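Side-chain contacts in Endonuclease/exonuclease/phosphatase (Beutenbergia cavernae DSM 12333, PDB 4RUW), which belongs to the endonuclease/exonuclease/phosphatase family, pairing a DNase I-like domain that carries a zinc ion with an Ig-like domain that follows it: residues R218-H223 with S230-D235; G349-T354 with A417-C422. All coordinates share one frame; numbering follows the deposited sequence.

Contact 1 of 2, residues R218-H223 with S230-D235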
loop_
_atom_site.group_PDB
_atom_site.type_symbol
_atom_site.label_atom_id
_atom_site.label_comp_id
_atom_site.label_asym_id
_atom_site.label_seq_id
_atom_site.Cartn_x
_atom_site.Cartn_y
_atom_site.Cartn_z
ATOM N N ARG A 218 2.143 -3.545 -12.734
ATOM C CA ARG A 218 3.435 -3.973 -13.276
ATOM C C ARG A 218 4.368 -2.789 -13.410
ATOM O O ARG A 218 5.529 -2.844 -13.012
ATOM C CB ARG A 218 3.265 -4.599 -14.652
ATOM C CG ARG A 218 2.664 -5.970 -14.628
ATOM C CD ARG A 218 3.639 -7.038 -14.150
ATOM N NE ARG A 218 3.329 -8.318 -14.789
ATOM C CZ ARG A 218 3.688 -9.504 -14.301
ATOM N NH1 ARG A 218 3.342 -10.626 -14.929
ATOM N NH2 ARG A 218 4.378 -9.579 -13.169
ATOM N N ILE A 219 3.860 -1.719 -14.006
ATOM C CA ILE A 219 4.681 -0.537 -14.252
ATOM C C ILE A 219 5.094 0.101 -12.922
ATOM O O ILE A 219 6.257 0.449 -12.721
ATOM C CB ILE A 219 3.947 0.467 -15.140
ATOM C CG1 ILE A 219 3.800 -0.114 -16.543
ATOM C CG2 ILE A 219 4.695 1.792 -15.199
ATOM C CD1 ILE A 219 2.754 0.558 -17.374
ATOM N N VAL A 220 4.150 0.223 -11.998
ATOM C CA VAL A 220 4.465 0.778 -10.687
ATOM C C VAL A 220 5.581 -0.023 -10.013
ATOM O O VAL A 220 6.581 0.537 -9.548
ATOM C CB VAL A 220 3.219 0.805 -9.796
ATOM C CG1 VAL A 220 3.584 1.113 -8.358
ATOM C CG2 VAL A 220 2.225 1.819 -10.334
ATOM N N LEU A 221 5.434 -1.343 -9.984
ATOM C CA LEU A 221 6.411 -2.177 -9.293
ATOM C C LEU A 221 7.787 -2.110 -9.939
ATOM O O LEU A 221 8.806 -2.157 -9.258
ATOM C CB LEU A 221 5.923 -3.621 -9.205
ATOM C CG LEU A 221 4.706 -3.846 -8.304
ATOM C CD1 LEU A 221 4.247 -5.296 -8.393
ATOM C CD2 LEU A 221 5.023 -3.466 -6.864
ATOM N N ASP A 222 7.813 -1.986 -11.258
ATOM C CA ASP A 222 9.087 -1.918 -11.955
ATOM C C ASP A 222 9.820 -0.603 -11.669
ATOM O O ASP A 222 11.000 -0.477 -11.957
ATOM C CB ASP A 222 8.895 -2.175 -13.453
ATOM C CG ASP A 222 8.547 -3.638 -13.755
ATOM O OD1 ASP A 222 8.629 -4.482 -12.839
ATOM O OD2 ASP A 222 8.205 -3.958 -14.913
ATOM N N HIS A 223 9.111 0.362 -11.083
ATOM C CA HIS A 223 9.705 1.636 -10.673
ATOM C C HIS A 223 10.118 1.684 -9.202
ATOM O O HIS A 223 10.669 2.687 -8.749
ATOM C CB HIS A 223 8.767 2.803 -10.992
ATOM C CG HIS A 223 8.760 3.176 -12.435
ATOM N ND1 HIS A 223 8.047 2.471 -13.384
ATOM C CD2 HIS A 223 9.394 4.168 -13.102
ATOM C CE1 HIS A 223 8.249 3.011 -14.571
ATOM N NE2 HIS A 223 9.060 4.042 -14.429
ATOM N N SER A 230 12.299 2.814 0.605
ATOM C CA SER A 230 11.216 3.343 -0.206
ATOM C C SER A 230 9.873 2.947 0.381
ATOM O O SER A 230 9.750 1.920 1.055
ATOM C CB SER A 230 11.280 2.809 -1.640
ATOM O OG SER A 230 12.575 2.892 -2.203
ATOM N N VAL A 231 8.866 3.762 0.095
ATOM C CA VAL A 231 7.488 3.408 0.386
ATOM C C VAL A 231 6.652 3.571 -0.875
ATOM O O VAL A 231 6.964 4.398 -1.733
ATOM C CB VAL A 231 6.886 4.234 1.551
ATOM C CG1 VAL A 231 7.632 3.947 2.840
ATOM C CG2 VAL A 231 6.891 5.720 1.244
ATOM N N LEU A 232 5.611 2.752 -0.987
ATOM C CA LEU A 232 4.638 2.831 -2.069
ATOM C C LEU A 232 3.289 2.972 -1.399
ATOM O O LEU A 232 2.902 2.126 -0.596
ATOM C CB LEU A 232 4.685 1.572 -2.935
ATOM C CG LEU A 232 3.517 1.378 -3.907
ATOM C CD1 LEU A 232 3.434 2.513 -4.923
ATOM C CD2 LEU A 232 3.617 0.030 -4.605
ATOM N N ALA A 233 2.579 4.044 -1.716
ATOM C CA ALA A 233 1.345 4.322 -1.019
ATOM C C ALA A 233 0.279 4.829 -1.958
ATOM O O ALA A 233 0.559 5.511 -2.939
ATOM C CB ALA A 233 1.575 5.325 0.108
ATOM N N GLY A 234 -0.962 4.510 -1.616
ATOM C CA GLY A 234 -2.110 5.080 -2.280
ATOM C C GLY A 234 -3.279 4.136 -2.357
ATOM O O GLY A 234 -3.283 3.048 -1.769
ATOM N N ASP A 235 -4.283 4.576 -3.099
ATOM C CA ASP A 235 -5.498 3.819 -3.318
ATOM C C ASP A 235 -5.246 2.868 -4.484
ATOM O O ASP A 235 -5.361 3.241 -5.653
ATOM C CB ASP A 235 -6.619 4.810 -3.636
ATOM C CG ASP A 235 -7.966 4.148 -3.855
ATOM O OD1 ASP A 235 -8.056 2.899 -3.874
ATOM O OD2 ASP A 235 -8.954 4.910 -4.026
#
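Leu232 meets Val220 with both of its methyl groups. Leu232 CD1 lies 3.7 Å and Leu232 CD2 3.9 Å from Val220 CG1, so one valine methyl sits against the forked end of the leucine while the two side chains cross at a slant. Val220 can offer this methyl because CG1 is anti to the backbone N (chi1 169°). Leu221, one residue on, adds a looser touch: its CD2 stands 4.4 Å from Leu232 CD2. All three side chains are buried, and no hydrogen bond passes between the segments; with 92 Å² buried in total, this is a small patch of purely apolar packing. Within 218-223, His223 ND1 donates a nearly straight bond, 2.8 Å long, to Ile219 O. That oxygen lies in the plane of the imidazole, whereas ND1 stands above the carbonyl plane of Ile219, 38° out of it. The contact lies inside a beta-alpha-beta unit, where helix 207-222 packs through its C-terminal turns on strand 230-233, the parallel neighbour of strand 192-200. Around it, Val220 also touches Leu166 of strand 157-166, and Leu221 reaches Trp257 and Ile258 of helix 251-260.

Contact 2 of 2, residues G349-T354 with A417-C422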
loop_
_atom_site.group_PDB
_atom_site.type_symbol
_atom_site.label_atom_id
_atom_site.label_comp_id
_atom_site.label_asym_id
_atom_site.label_seq_id
_atom_site.Cartn_x
_atom_site.Cartn_y
_atom_site.Cartn_z
ATOM N N GLY A 349 -0.222 -17.027 -0.459
ATOM C CA GLY A 349 0.506 -16.278 0.542
ATOM C C GLY A 349 1.991 -16.297 0.263
ATOM O O GLY A 349 2.419 -16.548 -0.867
ATOM N N TRP A 350 2.790 -16.049 1.291
ATOM C CA TRP A 350 4.222 -15.914 1.093
ATOM C C TRP A 350 4.964 -15.873 2.415
ATOM O O TRP A 350 4.370 -15.698 3.492
ATOM C CB TRP A 350 4.541 -14.620 0.325
ATOM C CG TRP A 350 3.938 -13.391 0.953
ATOM C CD1 TRP A 350 4.405 -12.704 2.034
ATOM C CD2 TRP A 350 2.733 -12.729 0.547
ATOM N NE1 TRP A 350 3.572 -11.648 2.322
ATOM C CE2 TRP A 350 2.535 -11.641 1.426
ATOM C CE3 TRP A 350 1.812 -12.945 -0.484
ATOM C CZ2 TRP A 350 1.454 -10.769 1.304
ATOM C CZ3 TRP A 350 0.728 -12.085 -0.596
ATOM C CH2 TRP A 350 0.558 -11.012 0.296
ATOM N N ALA A 351 6.280 -16.023 2.303
ATOM C CA ALA A 351 7.208 -15.783 3.388
ATOM C C ALA A 351 8.256 -14.796 2.895
ATOM O O ALA A 351 8.807 -14.967 1.807
ATOM C CB ALA A 351 7.867 -17.076 3.811
ATOM N N GLN A 352 8.514 -13.761 3.687
ATOM C CA GLN A 352 9.556 -12.788 3.382
ATOM C C GLN A 352 10.610 -12.826 4.478
ATOM O O GLN A 352 10.300 -12.613 5.655
ATOM C CB GLN A 352 8.978 -11.375 3.277
ATOM C CG GLN A 352 8.035 -11.171 2.102
ATOM C CD GLN A 352 7.486 -9.754 2.044
ATOM O OE1 GLN A 352 7.204 -9.146 3.079
ATOM N NE2 GLN A 352 7.321 -9.226 0.838
ATOM N N LEU A 353 11.846 -13.115 4.084
ATOM C CA LEU A 353 12.968 -13.174 5.007
ATOM C C LEU A 353 13.838 -11.944 4.794
ATOM O O LEU A 353 14.151 -11.588 3.655
ATOM C CB LEU A 353 13.783 -14.443 4.742
ATOM C CG LEU A 353 15.067 -14.616 5.552
ATOM C CD1 LEU A 353 14.752 -14.889 7.011
ATOM C CD2 LEU A 353 15.917 -15.733 4.952
ATOM N N THR A 354 14.217 -11.285 5.883
ATOM C CA THR A 354 15.154 -10.173 5.813
ATOM C C THR A 354 16.283 -10.408 6.798
ATOM O O THR A 354 16.045 -10.746 7.956
ATOM C CB THR A 354 14.469 -8.828 6.147
ATOM O OG1 THR A 354 13.290 -8.667 5.349
ATOM C CG2 THR A 354 15.411 -7.660 5.892
ATOM N N ALA A 417 22.154 -22.315 3.416
ATOM C CA ALA A 417 20.816 -22.194 3.985
ATOM C C ALA A 417 19.752 -22.067 2.898
ATOM O O ALA A 417 20.029 -21.629 1.780
ATOM C CB ALA A 417 20.745 -21.009 4.938
ATOM N N ARG A 418 18.529 -22.461 3.225
ATOM C CA ARG A 418 17.428 -22.315 2.289
ATOM C C ARG A 418 16.149 -21.962 3.031
ATOM O O ARG A 418 16.014 -22.231 4.229
ATOM C CB ARG A 418 17.241 -23.588 1.466
ATOM C CG ARG A 418 16.978 -24.814 2.308
ATOM C CD ARG A 418 17.670 -26.023 1.722
ATOM N NE ARG A 418 19.115 -25.835 1.633
ATOM C CZ ARG A 418 19.867 -26.345 0.663
ATOM N NH1 ARG A 418 19.307 -27.064 -0.302
ATOM N NH2 ARG A 418 21.175 -26.134 0.652
ATOM N N LEU A 419 15.220 -21.351 2.307
ATOM C CA LEU A 419 13.937 -20.970 2.863
ATOM C C LEU A 419 12.851 -21.747 2.139
ATOM O O LEU A 419 12.819 -21.776 0.904
ATOM C CB LEU A 419 13.712 -19.467 2.690
ATOM C CG LEU A 419 12.373 -18.919 3.185
ATOM C CD1 LEU A 419 12.227 -19.160 4.678
ATOM C CD2 LEU A 419 12.223 -17.435 2.870
ATOM N N GLU A 420 11.988 -22.394 2.915
ATOM C CA GLU A 420 10.862 -23.156 2.398
ATOM C C GLU A 420 9.565 -22.461 2.797
ATOM O O GLU A 420 9.439 -21.975 3.920
ATOM C CB GLU A 420 10.893 -24.590 2.954
ATOM C CG GLU A 420 9.746 -25.482 2.474
ATOM C CD GLU A 420 9.874 -26.927 2.937
ATOM O OE1 GLU A 420 10.746 -27.221 3.782
ATOM O OE2 GLU A 420 9.098 -27.774 2.452
ATOM N N ALA A 421 8.612 -22.396 1.872
ATOM C CA ALA A 421 7.269 -21.937 2.195
ATOM C C ALA A 421 6.286 -23.000 1.734
ATOM O O ALA A 421 6.331 -23.445 0.585
ATOM C CB ALA A 421 6.965 -20.612 1.518
ATOM N N CYS A 422 5.392 -23.393 2.637
ATOM C CA CYS A 422 4.423 -24.443 2.362
ATOM C C CYS A 422 2.997 -23.988 2.615
ATOM O O CYS A 422 2.744 -23.109 3.438
ATOM C CB CYS A 422 4.678 -25.654 3.255
ATOM S SG CYS A 422 6.239 -26.472 2.993
#
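This is a face-to-face apolar contact between two beta-sheets in the C-terminal Ig-like domain: strand 349-356 belongs to one four-stranded antiparallel sheet, and strand 418-424 to the other. The two segments run nearly antiparallel, at 160°, with their axes 7.2 Å apart at closest approach. No hydrogen bond joins them; they are held by alternate side chains, Ala351 and Leu353 on one strand and Leu419 and Ala421 on the other, all buried and all directed into the gap between the sheets.

Leu419 does most of the filling. With CG anti to its backbone N (chi1 178°), it sends the methyl CD2 across to Leu353, where it rests 3.9 Å from CB, on the root of that side chain rather than its branched end. Leu419 CD2 is also 4.5 Å from Ala351 CB, so it lies between two successive inward-facing residues of the opposing strand. Further along, Ala351 CB and Ala421 CB face each other at 4.3 Å. With small side chains on both strands here, the CA atoms of Ala351 and Ala421 are 6.3 Å apart, against 8.1 Å for those of Leu353 and Leu419. Val340 of strand 334-342 touches both Leu419 and Ala421, widening the apolar layer.

The intervening residues turn outward. Trp350 packs on Leu341 and Cys366 of its own sheet, and Gln352 NE2 is hydrogen-bonded to Ala259 O and Leu263 O, which ties this outer face to the DNase I-like domain. Glu420 forms a salt bridge with Arg384 and a hydrogen bond with Ser433. Two stacked antiparallel sheets with apolar side chains filling the space between them are characteristic of the immunoglobulin-like beta-sandwich.

The two contacts follow one another along the chain: both segments of contact 1 precede those of contact 2. They lie in different domains of the fold and share no helix, strand or sheet. Contact 1 joins a helix to a mixed sheet in the DNase I-like domain, and its centre lies about 8 Å from that of the chain; contact 2 joins two sheets of the Ig-like domain, its centre about 21 Å from that of the chain. The contact centres are about 23 Å apart, the nearest atoms about 10 Å. Helix 251-260 bridges part of this gap: Trp257 and Ile258 touch Leu221, while Ala259 O accepts a hydrogen bond from Gln352 NE2. Each domain thus has its own buried packing, and the domains abut within a single chain.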